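PDB 4KVF: rhamnose ABC transporter, periplasmic rhamnose-binding protein from Kribbella flavida, which probably binds rhamnose or a related sugar outside the membrane and hands it to an ABC transporter for uptake. Local coordinates for residues A104-P107 / N108-C111; S170-P173 / N174-N177; K186-L189 / A190-E193; L260-Q263 / M264-Y267. All blocks are in the same frame, centred on the assembly; numbering follows the deposited sequence.

Contact 1: A104-P107 / N108-C111; sequences ANDP and NAVC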
ATOM      1  N   ALA A 104       9.711  -1.121   8.178  1.00 22.26           N
ATOM      2  CA  ALA A 104      10.806  -0.270   8.651  1.00 23.10           C
ATOM      3  C   ALA A 104      10.510   1.225   8.581  1.00 28.79           C
ATOM      4  O   ALA A 104      10.190   1.762   7.517  1.00 26.41           O
ATOM      5  CB  ALA A 104      12.101  -0.607   7.864  1.00 22.92           C
ATOM      6  N   ASN A 105      10.621   1.919   9.714  1.00 26.46           N
ATOM      7  CA  ASN A 105      10.426   3.364   9.728  1.00 27.37           C
ATOM      8  C   ASN A 105      11.582   4.106   9.074  1.00 27.43           C
ATOM      9  O   ASN A 105      11.393   5.143   8.443  1.00 29.27           O
ATOM     10  CB  ASN A 105      10.235   3.870  11.157  1.00 33.00           C
ATOM     11  CG  ASN A 105       8.887   3.488  11.731  1.00 45.97           C
ATOM     12  OD1 ASN A 105       7.905   3.363  10.996  1.00 49.25           O
ATOM     13  ND2 ASN A 105       8.829   3.306  13.049  1.00 41.50           N
ATOM     14  N   ASP A 106      12.781   3.558   9.248  1.00 27.80           N
ATOM     15  CA  ASP A 106      13.989   4.085   8.623  1.00 31.30           C
ATOM     16  C   ASP A 106      14.691   2.918   7.948  1.00 27.76           C
ATOM     17  O   ASP A 106      14.819   1.855   8.541  1.00 25.54           O
ATOM     18  CB  ASP A 106      14.915   4.713   9.666  1.00 30.80           C
ATOM     19  CG  ASP A 106      16.189   5.252   9.050  1.00 34.54           C
ATOM     20  OD1 ASP A 106      16.139   6.351   8.477  1.00 38.27           O
ATOM     21  OD2 ASP A 106      17.235   4.567   9.121  1.00 33.52           O
ATOM     22  N   PRO A 107      15.136   3.101   6.700  1.00 26.14           N
ATOM     23  CA  PRO A 107      15.722   1.964   5.968  1.00 29.06           C
ATOM     24  C   PRO A 107      17.031   1.447   6.573  1.00 27.16           C
ATOM     25  O   PRO A 107      17.348   0.270   6.417  1.00 29.32           O
ATOM     26  CB  PRO A 107      16.002   2.542   4.577  1.00 27.69           C
ATOM     27  CG  PRO A 107      15.120   3.754   4.466  1.00 34.79           C
ATOM     28  CD  PRO A 107      14.993   4.301   5.858  1.00 31.40           C
ATOM     29  N   ASN A 108      17.775   2.301   7.267  1.00 27.60           N
ATOM     30  CA  ASN A 108      19.104   1.893   7.734  1.00 30.75           C
ATOM     31  C   ASN A 108      19.278   1.648   9.229  1.00 32.30           C
ATOM     32  O   ASN A 108      20.125   0.840   9.618  1.00 30.67           O
ATOM     33  CB  ASN A 108      20.180   2.842   7.211  1.00 35.20           C
ATOM     34  CG  ASN A 108      20.383   2.705   5.714  1.00 34.64           C
ATOM     35  OD1 ASN A 108      21.177   1.879   5.251  1.00 51.61           O
ATOM     36  ND2 ASN A 108      19.655   3.505   4.949  1.00 37.92           N
ATOM     37  N   ALA A 109      18.473   2.310  10.059  1.00 32.38           N
ATOM     38  CA  ALA A 109      18.615   2.196  11.513  1.00 34.19           C
ATOM     39  C   ALA A 109      18.387   0.763  12.000  1.00 27.36           C
ATOM     40  O   ALA A 109      18.939   0.342  13.026  1.00 35.02           O
ATOM     41  CB  ALA A 109      17.665   3.163  12.231  1.00 33.24           C
ATOM     42  N   VAL A 110      17.571   0.029  11.259  1.00 27.71           N
ATOM     43  CA  VAL A 110      17.220  -1.338  11.607  1.00 25.10           C
ATOM     44  C   VAL A 110      18.217  -2.363  11.071  1.00 26.29           C
ATOM     45  O   VAL A 110      18.146  -3.548  11.421  1.00 26.51           O
ATOM     46  CB  VAL A 110      15.807  -1.680  11.083  1.00 26.95           C
ATOM     47  CG1 VAL A 110      14.781  -0.790  11.757  1.00 31.94           C
ATOM     48  CG2 VAL A 110      15.750  -1.494   9.568  1.00 25.96           C
ATOM     49  N   CYS A 111      19.153  -1.918  10.238  1.00 25.88           N
ATOM     50  CA  CYS A 111      20.072  -2.852   9.573  1.00 27.01           C
ATOM     51  C   CYS A 111      20.919  -3.726  10.502  1.00 26.92           C
ATOM     52  O   CYS A 111      20.973  -4.949  10.300  1.00 30.83           O
ATOM     53  CB  CYS A 111      20.960  -2.149   8.533  1.00 31.14           C
ATOM     54  SG  CYS A 111      20.103  -1.838   6.990  1.00 34.31           S
TER

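Contact 2: S170-P173 / N174-N177; sequences SATP and NATN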
ATOM      1  N   SER A 170      -2.918  16.791  -4.236  1.00 25.11           N
ATOM      2  CA  SER A 170      -1.894  15.969  -3.614  1.00 24.53           C
ATOM      3  C   SER A 170      -1.809  16.213  -2.114  1.00 30.78           C
ATOM      4  O   SER A 170      -2.677  16.866  -1.525  1.00 27.05           O
ATOM      5  CB  SER A 170      -0.534  16.225  -4.278  1.00 25.54           C
ATOM      6  OG  SER A 170       0.423  15.258  -3.861  1.00 23.42           O
ATOM      7  N   ALA A 171      -0.774  15.646  -1.500  1.00 27.12           N
ATOM      8  CA  ALA A 171      -0.470  15.902  -0.099  1.00 26.93           C
ATOM      9  C   ALA A 171       0.402  17.153  -0.032  1.00 31.77           C
ATOM     10  O   ALA A 171       0.026  18.185  -0.573  1.00 32.44           O
ATOM     11  CB  ALA A 171       0.239  14.690   0.512  1.00 30.05           C
ATOM     12  N   THR A 172       1.572  17.065   0.600  1.00 28.98           N
ATOM     13  CA  THR A 172       2.467  18.219   0.680  1.00 33.82           C
ATOM     14  C   THR A 172       3.337  18.310  -0.562  1.00 31.52           C
ATOM     15  O   THR A 172       3.524  17.307  -1.249  1.00 28.67           O
ATOM     16  CB  THR A 172       3.412  18.094   1.870  1.00 28.51           C
ATOM     17  OG1 THR A 172       4.201  16.908   1.704  1.00 30.83           O
ATOM     18  CG2 THR A 172       2.630  18.029   3.170  1.00 33.57           C
ATOM     19  N   PRO A 173       3.894  19.502  -0.842  1.00 32.71           N
ATOM     20  CA  PRO A 173       4.837  19.617  -1.967  1.00 33.58           C
ATOM     21  C   PRO A 173       6.009  18.633  -1.923  1.00 35.60           C
ATOM     22  O   PRO A 173       6.429  18.151  -2.974  1.00 34.87           O
ATOM     23  CB  PRO A 173       5.338  21.064  -1.850  1.00 36.62           C
ATOM     24  CG  PRO A 173       4.148  21.803  -1.286  1.00 36.13           C
ATOM     25  CD  PRO A 173       3.528  20.826  -0.293  1.00 31.19           C
ATOM     26  N   ASN A 174       6.526  18.328  -0.736  1.00 33.13           N
ATOM     27  CA  ASN A 174       7.676  17.428  -0.627  1.00 38.28           C
ATOM     28  C   ASN A 174       7.316  15.964  -0.363  1.00 29.95           C
ATOM     29  O   ASN A 174       8.189  15.162  -0.063  1.00 33.04           O
ATOM     30  CB  ASN A 174       8.652  17.899   0.460  1.00 36.51           C
ATOM     31  CG  ASN A 174       9.219  19.267   0.183  1.00 46.17           C
ATOM     32  OD1 ASN A 174       9.321  19.689  -0.969  1.00 51.49           O
ATOM     33  ND2 ASN A 174       9.599  19.976   1.245  1.00 58.04           N
ATOM     34  N   ALA A 175       6.031  15.618  -0.459  1.00 24.29           N
ATOM     35  CA  ALA A 175       5.601  14.257  -0.162  1.00 28.05           C
ATOM     36  C   ALA A 175       6.231  13.255  -1.125  1.00 29.12           C
ATOM     37  O   ALA A 175       5.952  13.272  -2.324  1.00 30.64           O
ATOM     38  CB  ALA A 175       4.074  14.159  -0.210  1.00 29.76           C
ATOM     39  N   THR A 176       7.071  12.375  -0.587  1.00 23.25           N
ATOM     40  CA  THR A 176       7.843  11.446  -1.394  1.00 23.47           C
ATOM     41  C   THR A 176       6.962  10.513  -2.223  1.00 25.80           C
ATOM     42  O   THR A 176       7.167  10.350  -3.441  1.00 24.21           O
ATOM     43  CB  THR A 176       8.770  10.609  -0.502  1.00 27.12           C
ATOM     44  OG1 THR A 176       9.639  11.498   0.211  1.00 32.05           O
ATOM     45  CG2 THR A 176       9.590   9.627  -1.342  1.00 35.11           C
ATOM     46  N   ASN A 177       5.977   9.902  -1.567  1.00 27.67           N
ATOM     47  CA  ASN A 177       5.108   8.944  -2.243  1.00 24.73           C
ATOM     48  C   ASN A 177       4.250   9.608  -3.305  1.00 23.87           C
ATOM     49  O   ASN A 177       4.215   9.161  -4.451  1.00 23.15           O
ATOM     50  CB  ASN A 177       4.211   8.223  -1.237  1.00 24.92           C
ATOM     51  CG  ASN A 177       4.982   7.259  -0.354  1.00 30.58           C
ATOM     52  OD1 ASN A 177       6.073   6.790  -0.716  1.00 29.98           O
ATOM     53  ND2 ASN A 177       4.417   6.951   0.813  1.00 34.38           N
TER

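Contact 3: K186-L189 / A190-E193; sequences KTEL and AKPE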
ATOM      1  N   LYS A 186       2.456  11.507 -14.990  1.00 24.96           N
ATOM      2  CA  LYS A 186       2.957  12.316 -16.098  1.00 24.03           C
ATOM      3  C   LYS A 186       3.539  11.456 -17.222  1.00 29.39           C
ATOM      4  O   LYS A 186       3.323  11.732 -18.401  1.00 32.80           O
ATOM      5  CB  LYS A 186       4.013  13.316 -15.608  1.00 29.70           C
ATOM      6  CG  LYS A 186       3.467  14.422 -14.727  1.00 28.65           C
ATOM      7  CD  LYS A 186       4.601  15.313 -14.219  1.00 36.95           C
ATOM      8  CE  LYS A 186       4.093  16.423 -13.322  1.00 38.04           C
ATOM      9  NZ  LYS A 186       5.228  17.211 -12.763  1.00 44.05           N
ATOM     10  N   THR A 187       4.277  10.412 -16.856  1.00 32.78           N
ATOM     11  CA  THR A 187       4.870   9.552 -17.877  1.00 29.42           C
ATOM     12  C   THR A 187       3.758   8.854 -18.646  1.00 28.75           C
ATOM     13  O   THR A 187       3.826   8.732 -19.874  1.00 33.32           O
ATOM     14  CB  THR A 187       5.859   8.535 -17.289  1.00 41.66           C
ATOM     15  OG1 THR A 187       5.140   7.548 -16.539  1.00 49.11           O
ATOM     16  CG2 THR A 187       6.858   9.249 -16.378  1.00 28.67           C
ATOM     17  N   GLU A 188       2.724   8.432 -17.916  1.00 29.20           N
ATOM     18  CA  GLU A 188       1.549   7.817 -18.535  1.00 33.19           C
ATOM     19  C   GLU A 188       0.794   8.773 -19.453  1.00 36.10           C
ATOM     20  O   GLU A 188       0.425   8.413 -20.573  1.00 37.64           O
ATOM     21  CB  GLU A 188       0.602   7.268 -17.470  1.00 31.43           C
ATOM     22  CG  GLU A 188       1.064   5.975 -16.828  1.00 41.77           C
ATOM     23  CD  GLU A 188       1.048   4.811 -17.804  1.00 48.10           C
ATOM     24  OE1 GLU A 188      -0.046   4.459 -18.295  1.00 58.30           O
ATOM     25  OE2 GLU A 188       2.128   4.259 -18.083  1.00 45.79           O
ATOM     26  N   LEU A 189       0.570   9.995 -18.980  1.00 33.03           N
ATOM     27  CA  LEU A 189      -0.122  11.010 -19.762  1.00 34.25           C
ATOM     28  C   LEU A 189       0.609  11.373 -21.050  1.00 38.05           C
ATOM     29  O   LEU A 189      -0.008  11.815 -22.026  1.00 40.71           O
ATOM     30  CB  LEU A 189      -0.333  12.258 -18.901  1.00 33.90           C
ATOM     31  CG  LEU A 189      -1.429  12.092 -17.850  1.00 35.05           C
ATOM     32  CD1 LEU A 189      -1.370  13.214 -16.834  1.00 32.60           C
ATOM     33  CD2 LEU A 189      -2.799  12.059 -18.538  1.00 33.77           C
ATOM     34  N   ALA A 190       1.924  11.172 -21.058  1.00 35.56           N
ATOM     35  CA  ALA A 190       2.749  11.520 -22.216  1.00 39.50           C
ATOM     36  C   ALA A 190       2.689  10.473 -23.333  1.00 45.75           C
ATOM     37  O   ALA A 190       3.220  10.691 -24.424  1.00 49.15           O
ATOM     38  CB  ALA A 190       4.197  11.759 -21.792  1.00 47.69           C
ATOM     39  N   LYS A 191       2.060   9.334 -23.054  1.00 43.15           N
ATOM     40  CA  LYS A 191       1.860   8.297 -24.070  1.00 44.32           C
ATOM     41  C   LYS A 191       0.846   8.777 -25.090  1.00 48.31           C
ATOM     42  O   LYS A 191      -0.104   9.481 -24.734  1.00 47.04           O
ATOM     43  CB  LYS A 191       1.372   6.993 -23.429  1.00 47.61           C
ATOM     44  CG  LYS A 191       2.377   6.330 -22.505  1.00 50.04           C
ATOM     45  CD  LYS A 191       1.760   5.111 -21.841  1.00 53.22           C
ATOM     46  CE  LYS A 191       2.816   4.132 -21.350  1.00 59.19           C
ATOM     47  NZ  LYS A 191       2.197   2.899 -20.783  1.00 61.14           N
ATOM     48  N   PRO A 192       1.056   8.414 -26.371  1.00 50.17           N
ATOM     49  CA  PRO A 192       0.170   8.798 -27.475  1.00 54.68           C
ATOM     50  C   PRO A 192      -1.316   8.559 -27.180  1.00 44.48           C
ATOM     51  O   PRO A 192      -2.125   9.432 -27.478  1.00 48.61           O
ATOM     52  CB  PRO A 192       0.655   7.918 -28.630  1.00 53.28           C
ATOM     53  CG  PRO A 192       2.113   7.718 -28.351  1.00 54.80           C
ATOM     54  CD  PRO A 192       2.232   7.657 -26.841  1.00 44.99           C
ATOM     55  N   GLU A 193      -1.653   7.419 -26.576  1.00 53.11           N
ATOM     56  CA  GLU A 193      -3.043   7.054 -26.273  1.00 54.72           C
ATOM     57  C   GLU A 193      -3.720   7.946 -25.221  1.00 57.87           C
ATOM     58  O   GLU A 193      -4.947   7.968 -25.114  1.00 60.76           O
ATOM     59  CB  GLU A 193      -3.114   5.590 -25.827  1.00 60.44           C
ATOM     60  CG  GLU A 193      -2.809   5.375 -24.354  1.00 65.10           C
ATOM     61  CD  GLU A 193      -2.077   4.073 -24.086  1.00 71.80           C
ATOM     62  OE1 GLU A 193      -1.084   3.799 -24.795  1.00 75.97           O
ATOM     63  OE2 GLU A 193      -2.486   3.329 -23.167  1.00 75.45           O
TER

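Contact 4: L260-Q263 / M264-Y267; sequences LPNQ and MRQY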
ATOM      1  N   LEU A 260      -9.520   5.285   1.683  1.00 34.87           N
ATOM      2  CA  LEU A 260      -9.828   4.234   2.649  1.00 39.44           C
ATOM      3  C   LEU A 260     -11.306   3.863   2.536  1.00 43.46           C
ATOM      4  O   LEU A 260     -12.173   4.732   2.624  1.00 44.37           O
ATOM      5  CB  LEU A 260      -9.501   4.709   4.069  1.00 35.71           C
ATOM      6  CG  LEU A 260      -8.011   4.828   4.411  1.00 47.32           C
ATOM      7  CD1 LEU A 260      -7.805   5.617   5.703  1.00 49.51           C
ATOM      8  CD2 LEU A 260      -7.390   3.443   4.526  1.00 42.33           C
ATOM      9  N   PRO A 261     -11.601   2.566   2.332  1.00 43.71           N
ATOM     10  CA  PRO A 261     -12.961   2.069   2.078  1.00 45.24           C
ATOM     11  C   PRO A 261     -14.033   2.503   3.078  1.00 45.43           C
ATOM     12  O   PRO A 261     -15.138   2.827   2.642  1.00 48.97           O
ATOM     13  CB  PRO A 261     -12.782   0.548   2.111  1.00 50.89           C
ATOM     14  CG  PRO A 261     -11.397   0.356   1.583  1.00 42.77           C
ATOM     15  CD  PRO A 261     -10.604   1.487   2.206  1.00 39.93           C
ATOM     16  N   ASN A 262     -13.729   2.509   4.375  1.00 47.88           N
ATOM     17  CA  ASN A 262     -14.708   2.928   5.384  1.00 58.59           C
ATOM     18  C   ASN A 262     -15.007   4.429   5.336  1.00 52.34           C
ATOM     19  O   ASN A 262     -16.146   4.855   5.534  1.00 47.91           O
ATOM     20  CB  ASN A 262     -14.261   2.538   6.800  1.00 57.05           C
ATOM     21  CG  ASN A 262     -14.436   1.055   7.089  1.00 55.86           C
ATOM     22  OD1 ASN A 262     -15.060   0.320   6.314  1.00 49.59           O
ATOM     23  ND2 ASN A 262     -13.890   0.610   8.219  1.00 58.54           N
ATOM     24  N   GLN A 263     -13.974   5.224   5.077  1.00 51.76           N
ATOM     25  CA  GLN A 263     -14.112   6.675   5.037  1.00 52.52           C
ATOM     26  C   GLN A 263     -14.826   7.076   3.754  1.00 42.35           C
ATOM     27  O   GLN A 263     -15.586   8.046   3.723  1.00 49.36           O
ATOM     28  CB  GLN A 263     -12.730   7.332   5.104  1.00 47.34           C
ATOM     29  CG  GLN A 263     -12.738   8.827   5.372  1.00 54.07           C
ATOM     30  CD  GLN A 263     -11.337   9.409   5.468  1.00 61.41           C
ATOM     31  OE1 GLN A 263     -10.356   8.769   5.078  1.00 53.08           O
ATOM     32  NE2 GLN A 263     -11.237  10.632   5.991  1.00 64.75           N
HETATM   33  N   MSE A 264     -14.583   6.296   2.703  1.00 44.51           N
HETATM   34  CA  MSE A 264     -15.093   6.591   1.363  1.00 41.63           C
HETATM   35  C   MSE A 264     -16.477   6.003   1.080  1.00 46.58           C
HETATM   36  O   MSE A 264     -17.138   6.405   0.122  1.00 43.71           O
HETATM   37  CB  MSE A 264     -14.096   6.113   0.304  1.00 43.42           C
HETATM   38  CG  MSE A 264     -12.810   6.919   0.276  1.00 43.51           C
HETATM   39 SE   MSE A 264     -13.218   8.772  -0.121  0.70 44.27          SE
HETATM   40  CE  MSE A 264     -13.850   8.441  -1.933  1.00 31.65           C
ATOM     41  N   ARG A 265     -16.916   5.057   1.908  1.00 47.64           N
ATOM     42  CA  ARG A 265     -18.156   4.329   1.648  1.00 48.98           C
ATOM     43  C   ARG A 265     -19.355   5.258   1.432  1.00 44.46           C
ATOM     44  O   ARG A 265     -20.084   5.117   0.445  1.00 45.53           O
ATOM     45  CB  ARG A 265     -18.448   3.302   2.754  1.00 46.54           C
ATOM     46  CG  ARG A 265     -19.604   2.363   2.423  1.00 48.56           C
ATOM     47  CD  ARG A 265     -19.885   1.386   3.559  1.00 59.06           C
ATOM     48  NE  ARG A 265     -18.674   1.032   4.293  1.00 65.81           N
ATOM     49  CZ  ARG A 265     -17.808   0.102   3.911  1.00 63.08           C
ATOM     50  NH1 ARG A 265     -16.732  -0.145   4.646  1.00 69.44           N
ATOM     51  NH2 ARG A 265     -18.011  -0.570   2.788  1.00 72.30           N
ATOM     52  N   GLN A 266     -19.536   6.233   2.320  1.00 45.74           N
ATOM     53  CA  GLN A 266     -20.688   7.126   2.195  1.00 50.16           C
ATOM     54  C   GLN A 266     -20.696   7.900   0.879  1.00 46.03           C
ATOM     55  O   GLN A 266     -21.763   8.245   0.366  1.00 49.81           O
ATOM     56  CB  GLN A 266     -20.804   8.089   3.382  1.00 56.57           C
ATOM     57  CG  GLN A 266     -19.671   9.089   3.497  1.00 50.15           C
ATOM     58  CD  GLN A 266     -20.074  10.337   4.262  1.00 54.58           C
ATOM     59  OE1 GLN A 266     -21.185  10.859   4.095  1.00 58.28           O
ATOM     60  NE2 GLN A 266     -19.173  10.822   5.114  1.00 59.64           N
ATOM     61  N   TYR A 267     -19.511   8.163   0.332  1.00 42.88           N
ATOM     62  CA  TYR A 267     -19.400   8.902  -0.924  1.00 48.77           C
ATOM     63  C   TYR A 267     -19.578   7.994  -2.145  1.00 47.15           C
ATOM     64  O   TYR A 267     -19.997   8.439  -3.217  1.00 45.73           O
ATOM     65  CB  TYR A 267     -18.085   9.700  -0.971  1.00 38.66           C
ATOM     66  CG  TYR A 267     -17.989  10.666   0.183  1.00 41.37           C
ATOM     67  CD1 TYR A 267     -18.880  11.722   0.289  1.00 41.09           C
ATOM     68  CD2 TYR A 267     -17.038  10.508   1.185  1.00 50.40           C
ATOM     69  CE1 TYR A 267     -18.828  12.599   1.347  1.00 54.38           C
ATOM     70  CE2 TYR A 267     -16.980  11.393   2.258  1.00 50.98           C
ATOM     71  CZ  TYR A 267     -17.879  12.435   2.325  1.00 49.36           C
ATOM     72  OH  TYR A 267     -17.846  13.323   3.370  1.00 61.94           O
TER
HETATM   73  O   HOH W   1     -18.324   6.523   4.961  1.00 39.95           O

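Contact 1: A104-P107 / N108-C111
An Asx turn, in which the carboxylate of Asp106 reaches forward to Asn108 and Ala109, shapes the loop between strand 99-102 and helix 111-119, a beta-alpha connection in the six-stranded domain of this periplasmic binding protein. One oxygen does all the work. OD2 of Asp106 accepts a hydrogen bond from the backbone N of Asn108 at 3.0 Å, the bond that defines the turn, and a shorter one from the backbone N of Ala109 at 2.7 Å. The two donors approach differently: Ala109 N comes in on the anti lone pair of OD2, whereas Asn108 N stands above the carboxylate plane, 57° out of it. With CG of Asp106 trans to its own backbone N (chi1 179°), the carboxylate is carried forward over these two amides, and two bonds to one atom should limit its freedom to turn. The methyl CB of Ala109 lies beside the same oxygen, 3.4 Å from Asp106 OD2.

A type I beta turn from Asn108 to Cys111 follows at once, closed by Cys111 N on Asn108 O at 3.0 Å, and it brings the chain to the start of the helix. Across the loop from the carboxylate bonds, CG2 of Val110 packs 3.6 Å from the carbonyl O of Asp106 and 4.1 Å from CB of Ala104. The isopropyl group also rests on Gln85 and Ile89 of helix 85-94, which makes it the buried underside of the loop. Cys111 ties this corner to Cys135 through a disulfide, and its SG lies 3.5 Å from the carbonyl O of Pro107.

Contact 2: S170-P173 / N174-N177
Ala175 turns its methyl back onto Thr172 and Ala171, and the short side chains here meet at close range. CB of Ala175 faces CB of Ala171 at 3.9 Å, methyl against methyl. The same CB of Ala175 is flanked by two oxygens of Thr172, with OG1 at 3.4 Å and the carbonyl O at an equal 3.4 Å. OG1 of Thr172 sits between its backbone N and carbonyl carbon (chi1 60°), which sets the hydroxyl beside Ala175, with CG2 anti to the carbonyl carbon. Although OG1 of Thr172 comes within 3.1 Å of Ala175 N, the angle is poor for a bond, and that amide is spent on the carbonyl: Ala175 N donates to Thr172 O at 3.1 Å, nearly straight at the hydrogen (164°) but arriving well above the carbonyl plane.

This bond closes a type I beta turn from Thr172 to Ala175, with Pro173 and Asn174 at its two corners, in the beta-alpha connection from strand 164-170 to helix 176-189 of the four-stranded domain. The ring of Pro173 holds the first corner in the backbone shape such a turn needs. Asn174 starts out away from the preceding residues, and its OD1 lies 3.6 Å from the carbonyl carbon of Pro173. Ala175 takes the N-cap position but has no side-chain oxygen to offer the first turn of the helix. ND2 of Asn179, in that first turn, hydrogen-bonds Pro173 O. Ala171 touches Asp207 of the neighbouring loop, while Pro173 packs on Asn206 and on Tyr204 of strand 197-204.

Contact 3: K186-L189 / A190-E193
Lys191 runs back alongside Glu188 just beyond the end of helix 176-189, the two side chains pointing the same way. The backbone N of Lys191 begins the contact by donating to Glu188 O at 3.1 Å. From there CB of Lys191 lies 3.3 Å from Glu188 O, and CG keeps to the same carbonyl at 3.4 Å. CD moves past it, and CE already comes 3.3 Å from Glu188 OE2. At the tip NZ closes a salt bridge to Glu188 OE2 at 3.0 Å, met on the syn side and 23° out of the carboxylate plane. The lysine chain is extended beyond CG, while Glu188 bends at chi2 (-67°) to bring its carboxylate level with NZ. Glu188 also packs on Val153 of helix 145-159, and its OE2 takes a weak hydrogen bond from Gln146. Cut back to an alanine here, the chain would keep its backbone bond, but the carboxylate of the buried Glu188 would probably be left without this positive partner. The ammonium group thus pairs a negative charge beside the C-terminal end of a helix, where a positive charge should also be electrostatically welcome.

Contact 4: L260-Q263 / M264-Y267
Asn262 and Arg265 lie side by side one helical turn apart, with OD1 of Asn262 at the edge of the guanidinium, near its plane. The amide and guanidinium planes are turned 57° from each other. NH1 of Arg265 donates to Asn262 OD1 at a very short 2.4 Å, a length best treated as doubtful. Over one face of the guanidinium stands the carbonyl O of Pro261, 3.9 Å above the plane and offset toward the rim, and the same Pro261 O is 3.3 Å from CB of Arg265. A bend at chi3 (-32°) brings the guanidinium alongside Asn262.

These residues occupy the first turns of helix 261-269, reached by the beta-alpha connection from strand 254-257, an edge strand of the four-stranded parallel sheet in this periplasmic binding protein fold; Leu260 is at the N-cap position. Met264, a selenomethionine, donates its backbone N to Leu260 O at 2.9 Å, and its CG lies 3.3 Å from that same oxygen. One turn on, the helix is kinked: a water accepts from Gln266 N at 2.9 Å and donates to Asn262 O at 2.8 Å, standing in for a direct bond between the two. CG of Gln266 covers the centre of one face of the Tyr267 ring.

The C-terminal tail holds the Asn262-Arg265 pair in position directly. Arg265 NH2 forms a salt bridge with Asp338 and hydrogen-bonds Ile337 O, NH1 hydrogen-bonds Phe340 O, and Asn262 ND2 does so to Asn341 OD1. With a leucine here instead of the arginine, Asp338 would probably lose its salt-bridge mate and the carbonyls of Ile337 and Phe340 these donors. On the inner side, the selenomethionine reaches Phe276 of strand 276-278 and Ser241 of helix 234-245.

Contacts 1 to 4 follow one another along the chain and are divided between two domains. Contact 1 lies in the domain built on the six-stranded parallel sheet, the other three in the domain of the four-stranded one. Contacts 1, 2 and 4 each lie where a strand gives way to the next helix; in relatives of this fold such loops border the sugar cleft. Contacts 1 and 2 approach to about 10 Å between nearest atoms, from different domains. Contacts 2 and 3 mark the start and end of helix 176-189, their centres 21 Å apart. Contact 4, 32 Å from contact 1 between centres and across the chain's middle, joins its helix to the C-terminal tail.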